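Local coordinates for protein CurH (Lyngbya majuscula, PDB 3KG7) that probably catalyses the dehydration of a beta-hydroxyacyl intermediate carried on an acyl carrier protein during assembly of the polyketide curacin, at residues C[52-55]-C[56-59]; C[135-138]-C[139-142]; C[164-167]-C[168-171]; C[210-213]-C[214-217]; C[238-241]-C[242-246]. One frame throughout, in Å; residues are numbered along the deposited sequence.

Contact 1: C[52-55]-C[56-59]; sequences VSYI and AMTL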
loop_
_atom_site.group_PDB
_atom_site.type_symbol
_atom_site.label_atom_id
_atom_site.label_comp_id
_atom_site.label_asym_id
_atom_site.label_seq_id
_atom_site.Cartn_x
_atom_site.Cartn_y
_atom_site.Cartn_z
ATOM N N VAL C 52 23.342 1.897 -5.546
ATOM C CA VAL C 52 23.336 0.436 -5.360
ATOM C C VAL C 52 22.489 -0.062 -4.169
ATOM O O VAL C 52 22.139 -1.243 -4.107
ATOM C CB VAL C 52 24.765 -0.188 -5.329
ATOM C CG1 VAL C 52 25.470 0.020 -6.670
ATOM C CG2 VAL C 52 25.598 0.349 -4.158
ATOM N N SER C 53 22.142 0.841 -3.253
ATOM C CA SER C 53 21.282 0.516 -2.110
ATOM C C SER C 53 19.947 -0.032 -2.554
ATOM O O SER C 53 19.390 -0.933 -1.922
ATOM C CB SER C 53 21.038 1.744 -1.236
ATOM O OG SER C 53 22.263 2.333 -0.864
ATOM N N TYR C 54 19.424 0.521 -3.639
ATOM C CA TYR C 54 18.128 0.084 -4.146
ATOM C C TYR C 54 18.186 -1.328 -4.710
ATOM O O TYR C 54 17.210 -2.064 -4.612
ATOM C CB TYR C 54 17.570 1.096 -5.150
ATOM C CG TYR C 54 17.590 2.492 -4.579
ATOM C CD1 TYR C 54 16.905 2.790 -3.405
ATOM C CD2 TYR C 54 18.317 3.510 -5.192
ATOM C CE1 TYR C 54 16.940 4.068 -2.858
ATOM C CE2 TYR C 54 18.341 4.787 -4.663
ATOM C CZ TYR C 54 17.658 5.058 -3.498
ATOM O OH TYR C 54 17.681 6.318 -2.973
ATOM N N ILE C 55 19.341 -1.708 -5.258
ATOM C CA ILE C 55 19.554 -3.077 -5.699
ATOM C C ILE C 55 19.493 -3.976 -4.472
ATOM O O ILE C 55 18.806 -5.007 -4.481
ATOM C CB ILE C 55 20.901 -3.276 -6.435
ATOM C CG1 ILE C 55 21.103 -2.203 -7.513
ATOM C CG2 ILE C 55 20.947 -4.677 -7.062
ATOM C CD1 ILE C 55 22.516 -2.116 -8.067
ATOM N N ALA C 56 20.205 -3.568 -3.420
ATOM C CA ALA C 56 20.189 -4.256 -2.138
ATOM C C ALA C 56 18.766 -4.478 -1.667
ATOM O O ALA C 56 18.403 -5.596 -1.289
ATOM C CB ALA C 56 20.943 -3.455 -1.120
HETATM N N MSE C 57 17.963 -3.416 -1.713
HETATM C CA MSE C 57 16.573 -3.472 -1.243
HETATM C C MSE C 57 15.734 -4.456 -2.051
HETATM O O MSE C 57 14.973 -5.250 -1.497
HETATM C CB MSE C 57 15.933 -2.088 -1.285
HETATM C CG MSE C 57 16.503 -1.139 -0.266
HETATM SE SE MSE C 57 15.672 0.609 -0.399
HETATM C CE MSE C 57 14.030 0.287 0.596
ATOM N N THR C 58 15.893 -4.397 -3.367
ATOM C CA THR C 58 15.148 -5.251 -4.269
ATOM C C THR C 58 15.517 -6.710 -4.027
ATOM O O THR C 58 14.630 -7.585 -3.953
ATOM C CB THR C 58 15.382 -4.864 -5.738
ATOM O OG1 THR C 58 14.972 -3.505 -5.947
ATOM C CG2 THR C 58 14.576 -5.772 -6.659
ATOM N N LEU C 59 16.819 -6.963 -3.889
ATOM C CA LEU C 59 17.305 -8.296 -3.577
ATOM C C LEU C 59 16.750 -8.778 -2.245
ATOM O O LEU C 59 16.461 -9.958 -2.094
ATOM C CB LEU C 59 18.828 -8.343 -3.573
ATOM C CG LEU C 59 19.574 -8.086 -4.874
ATOM C CD1 LEU C 59 21.010 -7.720 -4.549
ATOM C CD2 LEU C 59 19.517 -9.299 -5.788
#
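Ala56, Met57, Thr58 and Leu59 each give their backbone N-H to the carbonyl four residues back, Val52 to Ile55 in turn, one full set of alpha-helical bonds that includes Leu59 N to Ile55 O at 2.9 Å. Tyr54 O is gripped twice: Thr58 N and Thr58 OG1 both lie 3.0 Å from it and come from opposite faces of its carbonyl plane. The hydroxyl gets there because OG1 stands anti to the carbonyl carbon of Thr58 (chi1 -60°) and folds back along the helix. With a valine in place of Thr58, Tyr54 O would probably keep a single donor in this buried setting. Tyr54 and Met57, a selenomethionine, run side by side, and the selenium meets the ring at its edge: SE is 3.9 Å from Tyr54 CD1, a Met-aromatic contact in which the chain bends at its last torsion. One turn apart, Ile55 and Leu59 also lie alongside each other, CG2 of Ile55 touching CD1 of Leu59 at 3.9 Å and both packing on strand 66-73. Helix 52-62 is the buried helix of one hotdog half; Val52, Ser53 and Ala56 face helix 202-207. All four carbonyls of Val52 to Ile55 thus have an N-H partner, and Tyr54 O a hydroxyl as well, within a contact whose residues are all buried.

Contact 2: C[135-138]-C[139-142]; sequences SVDI and PALC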
loop_
_atom_site.group_PDB
_atom_site.type_symbol
_atom_site.label_atom_id
_atom_site.label_comp_id
_atom_site.label_asym_id
_atom_site.label_seq_id
_atom_site.Cartn_x
_atom_site.Cartn_y
_atom_site.Cartn_z
ATOM N N SER C 135 36.192 -19.530 -10.741
ATOM C CA SER C 135 36.923 -19.761 -9.495
ATOM C C SER C 135 38.131 -18.810 -9.452
ATOM O O SER C 135 38.350 -18.055 -10.403
ATOM C CB SER C 135 37.365 -21.229 -9.412
ATOM O OG SER C 135 38.165 -21.478 -8.267
ATOM N N VAL C 136 38.889 -18.836 -8.350
ATOM C CA VAL C 136 40.123 -18.042 -8.186
ATOM C C VAL C 136 40.950 -18.559 -6.993
ATOM O O VAL C 136 40.399 -18.804 -5.917
ATOM C CB VAL C 136 39.829 -16.494 -8.048
ATOM C CG1 VAL C 136 40.740 -15.828 -7.030
ATOM C CG2 VAL C 136 39.949 -15.783 -9.392
ATOM N N ASP C 137 42.258 -18.739 -7.191
ATOM C CA ASP C 137 43.167 -19.010 -6.070
ATOM C C ASP C 137 43.559 -17.690 -5.410
ATOM O O ASP C 137 44.339 -16.908 -5.968
ATOM C CB ASP C 137 44.418 -19.780 -6.512
ATOM C CG ASP C 137 45.203 -20.356 -5.330
ATOM O OD1 ASP C 137 46.391 -20.009 -5.172
ATOM O OD2 ASP C 137 44.633 -21.154 -4.552
ATOM N N ILE C 138 43.014 -17.456 -4.218
ATOM C CA ILE C 138 43.140 -16.159 -3.561
ATOM C C ILE C 138 44.542 -15.824 -3.007
ATOM O O ILE C 138 45.002 -14.688 -3.181
ATOM C CB ILE C 138 41.968 -15.888 -2.542
ATOM C CG1 ILE C 138 41.652 -14.388 -2.454
ATOM C CG2 ILE C 138 42.218 -16.527 -1.167
ATOM C CD1 ILE C 138 40.968 -13.840 -3.700
ATOM N N PRO C 139 45.237 -16.800 -2.371
ATOM C CA PRO C 139 46.584 -16.484 -1.879
ATOM C C PRO C 139 47.581 -16.178 -3.001
ATOM O O PRO C 139 48.559 -15.467 -2.768
ATOM C CB PRO C 139 47.000 -17.756 -1.125
ATOM C CG PRO C 139 45.731 -18.505 -0.882
ATOM C CD PRO C 139 44.877 -18.197 -2.065
ATOM N N ALA C 140 47.326 -16.706 -4.199
ATOM C CA ALA C 140 48.154 -16.435 -5.382
ATOM C C ALA C 140 47.937 -15.030 -5.953
ATOM O O ALA C 140 48.890 -14.384 -6.387
ATOM C CB ALA C 140 47.917 -17.489 -6.459
ATOM N N LEU C 141 46.689 -14.568 -5.959
ATOM C CA LEU C 141 46.378 -13.207 -6.385
ATOM C C LEU C 141 47.114 -12.178 -5.541
ATOM O O LEU C 141 47.695 -11.230 -6.072
ATOM C CB LEU C 141 44.872 -12.946 -6.321
ATOM C CG LEU C 141 44.091 -12.998 -7.632
ATOM C CD1 LEU C 141 44.121 -14.391 -8.270
ATOM C CD2 LEU C 141 42.668 -12.551 -7.375
ATOM N N CYS C 142 47.095 -12.385 -4.226
ATOM C CA CYS C 142 47.751 -11.483 -3.280
ATOM C C CYS C 142 49.259 -11.705 -3.217
ATOM O O CYS C 142 49.943 -11.100 -2.389
ATOM C CB CYS C 142 47.146 -11.639 -1.884
ATOM S SG CYS C 142 45.358 -11.482 -1.833
#
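Val136 pushes CG1 between the two methyls of Leu141, 3.8 Å from CD2 and 3.9 Å from CD1, and the two side chains cross at about a right angle. The leucine fork thus forms the hollow and the valine methyl the bump that fills it. CD1 of Leu141 also settles against the backbone, 3.4 Å from Asp137 O. On the next residue, CG2 of Ile138 takes the crowded position between its backbone N and carbonyl carbon, which sets it over the CD corner of the Pro139 ring, while its CD1 leans loosely toward Leu141 CD2 at 4.2 Å. Asp137 occupies the N-cap position of helix 138-144, at the end of the loop that follows strand 117-124. Its carboxylate lies against the first turn: OD1 comes to 3.2 Å from the methyl of Ala140, and OD2 faces CD of Pro139 at 3.9 Å. Backbone bonds begin here, a weak one from Leu141 N to Asp137 O and a firmer one from Cys142 N to Ile138 O at 3.3 Å. Beyond the two segments, Ile138 and Leu141 both rest on Leu182 of strand 181-186, and strand 243-255 receives them through Tyr245 and Tyr247 respectively.

Contact 3: C[164-167]-C[168-171]; sequences YGPM and LQAV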
loop_
_atom_site.group_PDB
_atom_site.type_symbol
_atom_site.label_atom_id
_atom_site.label_comp_id
_atom_site.label_asym_id
_atom_site.label_seq_id
_atom_site.Cartn_x
_atom_site.Cartn_y
_atom_site.Cartn_z
ATOM N N TYR C 164 33.886 8.470 3.202
ATOM C CA TYR C 164 33.281 7.301 3.826
ATOM C C TYR C 164 33.519 7.334 5.335
ATOM O O TYR C 164 34.652 7.212 5.790
ATOM C CB TYR C 164 33.869 6.009 3.236
ATOM C CG TYR C 164 33.519 5.706 1.784
ATOM C CD1 TYR C 164 34.501 5.736 0.790
ATOM C CD2 TYR C 164 32.220 5.357 1.410
ATOM C CE1 TYR C 164 34.195 5.443 -0.543
ATOM C CE2 TYR C 164 31.902 5.058 0.072
ATOM C CZ TYR C 164 32.897 5.105 -0.891
ATOM O OH TYR C 164 32.601 4.818 -2.205
ATOM N N GLY C 165 32.448 7.506 6.106
ATOM C CA GLY C 165 32.529 7.462 7.562
ATOM C C GLY C 165 32.600 6.040 8.104
ATOM O O GLY C 165 32.489 5.076 7.337
ATOM N N PRO C 166 32.777 5.899 9.434
ATOM C CA PRO C 166 32.945 4.633 10.165
ATOM C C PRO C 166 32.022 3.487 9.733
ATOM O O PRO C 166 32.445 2.324 9.706
ATOM C CB PRO C 166 32.632 5.035 11.611
ATOM C CG PRO C 166 33.102 6.424 11.700
ATOM C CD PRO C 166 32.822 7.052 10.354
HETATM N N MSE C 167 30.777 3.823 9.401
HETATM C CA MSE C 167 29.761 2.839 9.055
HETATM C C MSE C 167 29.806 2.429 7.585
HETATM O O MSE C 167 29.029 1.567 7.150
HETATM C CB MSE C 167 28.387 3.378 9.427
HETATM C CG MSE C 167 27.904 2.898 10.767
HETATM SE SE MSE C 167 26.366 3.914 11.405
HETATM C CE MSE C 167 27.195 4.877 12.894
ATOM N N LEU C 168 30.715 3.054 6.836
ATOM C CA LEU C 168 30.914 2.767 5.415
ATOM C C LEU C 168 32.296 2.170 5.147
ATOM O O LEU C 168 32.586 1.720 4.035
ATOM C CB LEU C 168 30.727 4.039 4.577
ATOM C CG LEU C 168 29.380 4.423 3.939
ATOM C CD1 LEU C 168 29.020 3.522 2.769
ATOM C CD2 LEU C 168 28.248 4.470 4.939
ATOM N N GLN C 169 33.145 2.163 6.171
ATOM C CA GLN C 169 34.517 1.673 6.033
ATOM C C GLN C 169 34.583 0.150 6.041
ATOM O O GLN C 169 34.989 -0.469 7.030
ATOM C CB GLN C 169 35.408 2.290 7.105
ATOM C CG GLN C 169 35.822 3.709 6.758
ATOM C CD GLN C 169 36.306 4.498 7.951
ATOM O OE1 GLN C 169 35.844 4.299 9.074
ATOM N NE2 GLN C 169 37.234 5.412 7.711
ATOM N N ALA C 170 34.177 -0.440 4.920
ATOM C CA ALA C 170 34.078 -1.894 4.774
ATOM C C ALA C 170 35.287 -2.497 4.073
ATOM O O ALA C 170 35.422 -3.717 4.011
ATOM C CB ALA C 170 32.794 -2.266 4.027
ATOM N N VAL C 171 36.157 -1.644 3.542
ATOM C CA VAL C 171 37.321 -2.107 2.799
ATOM C C VAL C 171 38.484 -2.409 3.742
ATOM O O VAL C 171 39.180 -1.501 4.210
ATOM C CB VAL C 171 37.752 -1.098 1.718
ATOM C CG1 VAL C 171 38.846 -1.688 0.852
ATOM C CG2 VAL C 171 36.558 -0.682 0.868
#
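Gln169 folds back over the turn that precedes it, and its side chain can be followed along the backbone of Tyr164, Gly165 and Pro166. CB lies 3.9 Å from Pro166 O. CG, anti to its own carbonyl carbon (chi1 -79°), passes 3.6 Å from Gly165 O. From there the chain runs on extended: CD is 3.8 Å from Tyr164 O, NE2 stays near the same carbonyl, and OE1 ends beside CA of Pro166 at 3.1 Å. The turn it folds over, residues 165-168, is a type I beta-turn with Pro166 and Met167 at its corners, closed by Leu168 N to Gly165 O at 2.7 Å, the donor standing 38° out of the carbonyl plane. Gln169 is itself the centre of an inverse gamma turn, which a weak bond from Ala170 N to Leu168 O spans. Away from the glutamine, Tyr164 and Leu168 cross at about a right angle, CB of the leucine 3.7 Å from Tyr164 CD2. The Tyr164 ring also makes a cation-pi contact with Arg210 and meets Tyr157 edge to face. Two consecutive turns thus fold the loop between strands 162-164 and 171-176: Gly165 O is taken by the beta-turn bond, while Leu168 O accepts both the weak gamma-turn bond and NH1 of Arg210, which joins this loop to the one after helix 202-207.

Contact 4: C[210-213]-C[214-217]; sequences RLTP and DLFD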
loop_
_atom_site.group_PDB
_atom_site.type_symbol
_atom_site.label_atom_id
_atom_site.label_comp_id
_atom_site.label_asym_id
_atom_site.label_seq_id
_atom_site.Cartn_x
_atom_site.Cartn_y
_atom_site.Cartn_z
ATOM N N ARG C 210 34.230 0.384 -5.294
ATOM C CA ARG C 210 35.193 1.402 -4.872
ATOM C C ARG C 210 36.573 1.357 -5.541
ATOM O O ARG C 210 37.388 2.250 -5.313
ATOM C CB ARG C 210 35.351 1.383 -3.349
ATOM C CG ARG C 210 34.162 1.938 -2.602
ATOM C CD ARG C 210 34.316 1.770 -1.106
ATOM N NE ARG C 210 33.040 1.966 -0.415
ATOM C CZ ARG C 210 32.853 1.829 0.899
ATOM N NH1 ARG C 210 33.858 1.496 1.699
ATOM N NH2 ARG C 210 31.649 2.019 1.418
ATOM N N LEU C 211 36.846 0.334 -6.352
ATOM C CA LEU C 211 38.173 0.209 -6.972
ATOM C C LEU C 211 38.171 -0.370 -8.385
ATOM O O LEU C 211 37.416 -1.296 -8.708
ATOM C CB LEU C 211 39.135 -0.583 -6.074
ATOM C CG LEU C 211 40.606 -0.751 -6.485
ATOM C CD1 LEU C 211 41.354 0.578 -6.537
ATOM C CD2 LEU C 211 41.318 -1.719 -5.555
ATOM N N THR C 212 39.053 0.193 -9.206
ATOM C CA THR C 212 39.255 -0.202 -10.586
ATOM C C THR C 212 40.764 -0.138 -10.799
ATOM O O THR C 212 41.423 0.687 -10.161
ATOM C CB THR C 212 38.575 0.800 -11.546
ATOM O OG1 THR C 212 37.430 1.387 -10.915
ATOM C CG2 THR C 212 38.136 0.112 -12.824
ATOM N N PRO C 213 41.327 -1.011 -11.674
ATOM C CA PRO C 213 42.750 -0.963 -12.059
ATOM C C PRO C 213 43.309 0.452 -12.285
ATOM O O PRO C 213 44.497 0.701 -12.042
ATOM C CB PRO C 213 42.775 -1.744 -13.375
ATOM C CG PRO C 213 41.680 -2.727 -13.240
ATOM C CD PRO C 213 40.633 -2.136 -12.334
ATOM N N ASP C 214 42.442 1.363 -12.728
ATOM C CA ASP C 214 42.824 2.721 -13.104
ATOM C C ASP C 214 42.094 3.782 -12.277
ATOM O O ASP C 214 41.557 4.744 -12.826
ATOM C CB ASP C 214 42.533 2.932 -14.594
ATOM C CG ASP C 214 41.057 2.758 -14.932
ATOM O OD1 ASP C 214 40.491 1.675 -14.663
ATOM O OD2 ASP C 214 40.463 3.717 -15.463
ATOM N N LEU C 215 42.083 3.612 -10.957
ATOM C CA LEU C 215 41.373 4.538 -10.068
ATOM C C LEU C 215 42.114 5.872 -9.868
ATOM O O LEU C 215 41.510 6.873 -9.487
ATOM C CB LEU C 215 41.059 3.872 -8.721
ATOM C CG LEU C 215 39.893 4.456 -7.910
ATOM C CD1 LEU C 215 38.562 3.797 -8.296
ATOM C CD2 LEU C 215 40.149 4.316 -6.418
ATOM N N PHE C 216 43.416 5.880 -10.138
ATOM C CA PHE C 216 44.219 7.107 -10.080
ATOM C C PHE C 216 44.009 7.983 -11.322
ATOM O O PHE C 216 44.600 9.059 -11.439
ATOM C CB PHE C 216 45.709 6.768 -9.907
ATOM C CG PHE C 216 46.032 6.092 -8.598
ATOM C CD1 PHE C 216 45.945 4.707 -8.469
ATOM C CD2 PHE C 216 46.422 6.843 -7.493
ATOM C CE1 PHE C 216 46.237 4.080 -7.257
ATOM C CE2 PHE C 216 46.719 6.224 -6.276
ATOM C CZ PHE C 216 46.626 4.840 -6.160
ATOM N N ASP C 217 43.154 7.512 -12.229
ATOM C CA ASP C 217 42.932 8.138 -13.531
ATOM C C ASP C 217 41.703 9.043 -13.501
ATOM O O ASP C 217 41.663 10.068 -14.189
ATOM C CB ASP C 217 42.750 7.051 -14.596
ATOM C CG ASP C 217 43.404 7.397 -15.921
ATOM O OD1 ASP C 217 43.350 8.571 -16.344
ATOM O OD2 ASP C 217 43.960 6.473 -16.550
#
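The flat carboxylate of Asp214 lies alongside Thr212, the two side chains pointing the same way, and meets it through a single oxygen: OD1 is 3.4 Å from the threonine methyl CG2. The same OD1 accepts from Ser252 N of strand 243-255, and OD2 forms a salt bridge with Arg261 of strand 260-268. These residues belong to a beta-turn, Thr212 to Leu215, with Pro213 and Asp214 at the corners and the end CA atoms 5.2 Å apart. It sits in the loop that joins helix 202-207 to strand 225-236 in the second half of the double hotdog. CG of Asp214 stands between its backbone N and carbonyl carbon (chi1 61°), which brings the carboxylate over beside Thr212. Leu215, which is buried, crosses Leu211 at about a right angle, its CD2 3.9 Å from Leu211 CD1. Its two methyls also flank a backbone oxygen, each 3.6 Å from Arg210 O, and CD1 lies 3.7 Å from Thr212 OG1. Leu153 of helix 150-159 covers both leucines, and Tyr157 OH of the same helix bonds to Arg210 O. An alanine at Leu215 is likely to open a gap beside Arg210 O and leave Leu211 CD1 without the methyl it packs on, with Leu153 losing one of its two leucines. The turn itself is closed only loosely: Leu215 N reaches Thr212 O at 3.1 Å, but with an N-H...O angle of 121° the bond is weak.

Contact 5: C[238-241]-C[242-246]; sequences HPTP and SRFYA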
loop_
_atom_site.group_PDB
_atom_site.type_symbol
_atom_site.label_atom_id
_atom_site.label_comp_id
_atom_site.label_asym_id
_atom_site.label_seq_id
_atom_site.Cartn_x
_atom_site.Cartn_y
_atom_site.Cartn_z
ATOM N N HIS C 238 23.865 -16.102 -3.418
ATOM C CA HIS C 238 23.539 -16.297 -2.002
ATOM C C HIS C 238 24.003 -15.107 -1.159
ATOM O O HIS C 238 24.690 -14.227 -1.672
ATOM C CB HIS C 238 24.091 -17.634 -1.467
ATOM C CG HIS C 238 25.552 -17.840 -1.714
ATOM N ND1 HIS C 238 26.526 -17.199 -0.982
ATOM C CD2 HIS C 238 26.203 -18.631 -2.600
ATOM C CE1 HIS C 238 27.717 -17.577 -1.414
ATOM N NE2 HIS C 238 27.548 -18.447 -2.394
ATOM N N PRO C 239 23.614 -15.065 0.132
ATOM C CA PRO C 239 23.999 -13.940 0.968
ATOM C C PRO C 239 25.512 -13.806 1.062
ATOM O O PRO C 239 26.226 -14.813 0.993
ATOM C CB PRO C 239 23.431 -14.315 2.337
ATOM C CG PRO C 239 22.340 -15.252 2.048
ATOM C CD PRO C 239 22.808 -16.041 0.883
ATOM N N THR C 240 25.994 -12.574 1.217
ATOM C CA THR C 240 27.427 -12.333 1.399
ATOM C C THR C 240 27.920 -12.950 2.705
ATOM O O THR C 240 27.242 -12.861 3.729
ATOM C CB THR C 240 27.785 -10.829 1.397
ATOM O OG1 THR C 240 27.167 -10.193 2.515
ATOM C CG2 THR C 240 27.301 -10.167 0.137
ATOM N N PRO C 241 29.102 -13.588 2.671
ATOM C CA PRO C 241 29.738 -14.049 3.897
ATOM C C PRO C 241 30.294 -12.855 4.672
ATOM O O PRO C 241 30.292 -11.729 4.155
ATOM C CB PRO C 241 30.887 -14.923 3.390
ATOM C CG PRO C 241 30.652 -15.101 1.927
ATOM C CD PRO C 241 29.915 -13.906 1.489
ATOM N N SER C 242 30.766 -13.098 5.895
ATOM C CA SER C 242 31.289 -12.033 6.761
ATOM C C SER C 242 32.494 -11.336 6.135
ATOM O O SER C 242 32.757 -10.162 6.410
ATOM C CB SER C 242 31.651 -12.599 8.136
ATOM O OG SER C 242 32.451 -13.765 8.007
ATOM N N ARG C 243 33.204 -12.075 5.286
ATOM C CA ARG C 243 34.351 -11.564 4.544
ATOM C C ARG C 243 34.352 -12.115 3.112
ATOM O O ARG C 243 34.197 -13.320 2.901
ATOM C CB ARG C 243 35.641 -11.935 5.287
ATOM C CG ARG C 243 36.930 -11.769 4.497
ATOM C CD ARG C 243 38.125 -12.294 5.275
ATOM N NE ARG C 243 38.461 -11.422 6.400
ATOM C CZ ARG C 243 39.563 -11.532 7.138
ATOM N NH1 ARG C 243 40.454 -12.482 6.880
ATOM N NH2 ARG C 243 39.778 -10.683 8.134
ATOM N N PHE C 244 34.518 -11.220 2.139
ATOM C CA PHE C 244 34.545 -11.588 0.720
ATOM C C PHE C 244 35.375 -10.593 -0.088
ATOM O O PHE C 244 35.928 -9.641 0.468
ATOM C CB PHE C 244 33.128 -11.683 0.152
ATOM C CG PHE C 244 32.371 -10.381 0.173
ATOM C CD1 PHE C 244 32.293 -9.591 -0.969
ATOM C CD2 PHE C 244 31.724 -9.947 1.333
ATOM C CE1 PHE C 244 31.586 -8.381 -0.957
ATOM C CE2 PHE C 244 31.017 -8.741 1.352
ATOM C CZ PHE C 244 30.949 -7.960 0.202
ATOM N N TYR C 245 35.443 -10.811 -1.399
ATOM C CA TYR C 245 36.295 -10.014 -2.276
ATOM C C TYR C 245 35.537 -9.403 -3.458
ATOM O O TYR C 245 34.534 -9.954 -3.926
ATOM C CB TYR C 245 37.469 -10.866 -2.782
ATOM C CG TYR C 245 38.357 -11.413 -1.679
ATOM C CD1 TYR C 245 39.462 -10.690 -1.223
ATOM C CD2 TYR C 245 38.093 -12.656 -1.091
ATOM C CE1 TYR C 245 40.274 -11.182 -0.211
ATOM C CE2 TYR C 245 38.904 -13.158 -0.075
ATOM C CZ TYR C 245 39.990 -12.412 0.358
ATOM O OH TYR C 245 40.797 -12.898 1.358
ATOM N N ALA C 246 36.022 -8.257 -3.928
ATOM C CA ALA C 246 35.520 -7.644 -5.153
ATOM C C ALA C 246 36.660 -7.607 -6.157
ATOM O O ALA C 246 37.716 -7.035 -5.881
ATOM C CB ALA C 246 34.991 -6.249 -4.881
#
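Thr240 leans across the ring of Phe244 at a slant, its methyl CG2 4.1 Å above one face and offset toward the rim, its CB 3.8 Å from CE2. The pair stands where the loop after strand 225-236 turns into strand 243-255, at an end of the hotdog sheet. Pro241 meets the same phenylalanine differently. Its ring crosses the Phe244 side chain at about a right angle, CD 4.1 Å from the phenylalanine CB, whereas its carbonyl oxygen lies at the ring's edge, near the ring plane and 3.6 Å from CD2. The rim, which carries a slight positive charge, thus faces the oxygen and the face meets the methyl, an arrangement probably favourable to both. Phe244 can fold back like this because CG sits between its backbone N and carbonyl carbon (chi1 63°), which turns the ring back toward Thr240 and the carbonyl of Pro241. Phe275 of strand 274-286 touches Thr240, Pro241 and Phe244 alike, and Leu204 of helix 202-207 packs on Thr240 and Phe244. Further back in the loop, the His238 ring bonds to its neighbour's carbonyl in a nearly straight line, ND1 to Pro239 O at 3.1 Å with the oxygen close to the imidazole plane.

Along the chain the five contacts follow in series; none encloses or crosses another, and each is local: contact 1 a stretch of helix, contact 2 a helix start, contacts 3 and 4 turns, contact 5 a strand start. Contact 1 lies in the central helix of the first hotdog half. After the long connection that follows strand 117-124, contact 2 lies about 29 Å away, between centres. Contacts 3 and 4 shape loops before strand 171-176 and after helix 202-207, and they touch through Arg210, which ties one loop to the other. Contact 5 reaches contact 2, with Tyr245 CZ 3.8 Å from Ile138 CG1, packing the small helix on strand 243-255. Contact 1 touches none of the others.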